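PDB 3FCP: L-Ala-D/L-Glu epimerase, a muconate lactonizing enzyme from Klebsiella pneumoniae subsp. pneumoniae MGH 78578, which belongs to the muconate lactonizing enzyme family of the enolase superfamily and holds a magnesium ion in its barrel domain. Local coordinates for residues A[269-274]-A[296-302]. Sequence-based numbering, arbitrary orientation.
Sequences GAYALK and IGLYGGT
Strands 270-273 and 297-300 run parallel, their axes 4.6 Å apart and 27° askew, joined by a ladder of backbone hydrogen bonds that runs from Gly-297 N to Gly-269 O at one end to Gly-301 N to Leu-273 O at the other; the rung from Tyr-299 N to Tyr-271 O is weak. Just before its strand, Ile-296 lies over the Tyr-271 ring: its CG2 sits over the ring centre in a CH-pi contact, 3.7 Å from the centroid, while Ile-296 CD1 reaches the phenol end, 3.5 Å from Tyr-271 CZ. Tyr-271 OH is hydrogen-bonded to Gly-259 O, which fixes the far end of the ring. Farther along the face that carries Tyr-271, Leu-273 CD1 touches Leu-298 CD2 at 4.1 Å. On the other face Ala-272 CB meets the edge of the Tyr-299 ring in its plane, 3.9 Å from Tyr-299 CD2; Tyr-299 OH is hydrogen-bonded to Glu-327 OE1. Lys-274, extended beyond CG, passes beside the side-chain-less Gly-301, with Lys-274 CG 3.6 Å from Gly-301 C. Its NZ bonds Thr-302 O weakly and Asp-250 OD2, of a magnesium ligand; the side chain lies about 5 Å from the ion. The two strands are successive in the TIM-like barrel, linked by a right-handed beta-alpha-beta crossover whose main helix, 283-294, packs Leu-287 and Ala-291 on the Tyr-271, Leu-273 and Leu-298 face, while strand 246-249 pairs with 270-273 on its other side.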
loop_
_atom_site.group_PDB
_atom_site.type_symbol
_atom_site.label_atom_id
_atom_site.label_comp_id
_atom_site.label_asym_id
_atom_site.label_seq_id
_atom_site.Cartn_x
_atom_site.Cartn_y
_atom_site.Cartn_z
ATOM N N GLY A 269 -5.678 0.819 -19.421
ATOM C CA GLY A 269 -5.498 0.755 -20.858
ATOM C C GLY A 269 -6.629 -0.065 -21.454
ATOM O O GLY A 269 -7.797 0.179 -21.152
ATOM N N ALA A 270 -6.293 -1.052 -22.275
ATOM C CA ALA A 270 -7.313 -1.883 -22.902
ATOM C C ALA A 270 -6.947 -3.359 -22.916
ATOM O O ALA A 270 -5.784 -3.726 -22.712
ATOM C CB ALA A 270 -7.569 -1.395 -24.334
ATOM N N TYR A 271 -7.956 -4.198 -23.144
ATOM C CA TYR A 271 -7.767 -5.644 -23.226
ATOM C C TYR A 271 -8.057 -6.157 -24.637
ATOM O O TYR A 271 -9.032 -5.746 -25.286
ATOM C CB TYR A 271 -8.703 -6.398 -22.267
ATOM C CG TYR A 271 -8.409 -6.280 -20.787
ATOM C CD1 TYR A 271 -7.178 -5.812 -20.321
ATOM C CD2 TYR A 271 -9.353 -6.701 -19.844
ATOM C CE1 TYR A 271 -6.891 -5.772 -18.963
ATOM C CE2 TYR A 271 -9.075 -6.667 -18.480
ATOM C CZ TYR A 271 -7.842 -6.202 -18.047
ATOM O OH TYR A 271 -7.565 -6.161 -16.704
ATOM N N ALA A 272 -7.207 -7.064 -25.108
ATOM C CA ALA A 272 -7.398 -7.675 -26.419
ATOM C C ALA A 272 -8.284 -8.898 -26.201
ATOM O O ALA A 272 -7.792 -9.967 -25.849
ATOM C CB ALA A 272 -6.050 -8.105 -27.016
ATOM N N LEU A 273 -9.590 -8.738 -26.391
ATOM C CA LEU A 273 -10.519 -9.852 -26.225
ATOM C C LEU A 273 -10.321 -10.854 -27.367
ATOM O O LEU A 273 -10.164 -10.460 -28.524
ATOM C CB LEU A 273 -11.969 -9.353 -26.254
ATOM C CG LEU A 273 -12.393 -8.226 -25.312
ATOM C CD1 LEU A 273 -13.831 -7.811 -25.618
ATOM C CD2 LEU A 273 -12.264 -8.693 -23.871
ATOM N N LYS A 274 -10.303 -12.143 -27.037
ATOM C CA LYS A 274 -10.171 -13.196 -28.046
ATOM C C LYS A 274 -11.011 -14.377 -27.584
ATOM O O LYS A 274 -10.868 -14.835 -26.453
ATOM C CB LYS A 274 -8.706 -13.625 -28.213
ATOM C CG LYS A 274 -7.798 -12.527 -28.787
ATOM C CD LYS A 274 -6.397 -13.040 -29.073
ATOM C CE LYS A 274 -5.508 -11.924 -29.647
ATOM N NZ LYS A 274 -4.156 -12.425 -29.970
ATOM N N ILE A 296 -11.639 -0.274 -18.232
ATOM C CA ILE A 296 -10.649 -0.734 -19.207
ATOM C C ILE A 296 -11.294 -0.869 -20.593
ATOM O O ILE A 296 -12.371 -1.455 -20.735
ATOM C CB ILE A 296 -10.042 -2.078 -18.728
ATOM C CG1 ILE A 296 -9.101 -1.803 -17.541
ATOM C CG2 ILE A 296 -9.319 -2.803 -19.874
ATOM C CD1 ILE A 296 -8.731 -3.034 -16.750
ATOM N N GLY A 297 -10.636 -0.297 -21.605
ATOM C CA GLY A 297 -11.147 -0.331 -22.969
ATOM C C GLY A 297 -11.138 -1.701 -23.630
ATOM O O GLY A 297 -10.451 -2.621 -23.169
ATOM N N LEU A 298 -11.876 -1.827 -24.733
ATOM C CA LEU A 298 -11.998 -3.097 -25.442
ATOM C C LEU A 298 -11.473 -3.092 -26.878
ATOM O O LEU A 298 -11.562 -2.085 -27.589
ATOM C CB LEU A 298 -13.467 -3.544 -25.435
ATOM C CG LEU A 298 -14.162 -3.582 -24.066
ATOM C CD1 LEU A 298 -15.632 -3.979 -24.235
ATOM C CD2 LEU A 298 -13.453 -4.563 -23.153
ATOM N N TYR A 299 -10.957 -4.247 -27.293
ATOM C CA TYR A 299 -10.392 -4.473 -28.626
ATOM C C TYR A 299 -10.772 -5.894 -29.067
ATOM O O TYR A 299 -10.678 -6.839 -28.272
ATOM C CB TYR A 299 -8.862 -4.347 -28.561
ATOM C CG TYR A 299 -8.099 -4.625 -29.845
ATOM C CD1 TYR A 299 -8.173 -3.752 -30.935
ATOM C CD2 TYR A 299 -7.207 -5.702 -29.925
ATOM C CE1 TYR A 299 -7.368 -3.936 -32.062
ATOM C CE2 TYR A 299 -6.399 -5.894 -31.045
ATOM C CZ TYR A 299 -6.479 -5.001 -32.103
ATOM O OH TYR A 299 -5.620 -5.140 -33.168
ATOM N N GLY A 300 -11.201 -6.037 -30.321
ATOM C CA GLY A 300 -11.579 -7.343 -30.851
ATOM C C GLY A 300 -10.380 -8.079 -31.430
ATOM O O GLY A 300 -9.994 -7.844 -32.579
ATOM N N GLY A 301 -9.801 -8.981 -30.642
ATOM C CA GLY A 301 -8.617 -9.701 -31.079
ATOM C C GLY A 301 -8.816 -10.982 -31.865
ATOM O O GLY A 301 -9.914 -11.538 -31.901
ATOM N N THR A 302 -7.733 -11.459 -32.479
ATOM C CA THR A 302 -7.766 -12.677 -33.292
ATOM C C THR A 302 -6.556 -13.564 -33.077
ATOM O O THR A 302 -5.522 -13.118 -32.574
ATOM C CB THR A 302 -7.794 -12.349 -34.818
ATOM O OG1 THR A 302 -8.150 -13.520 -35.563
ATOM C CG2 THR A 302 -6.422 -11.853 -35.290
#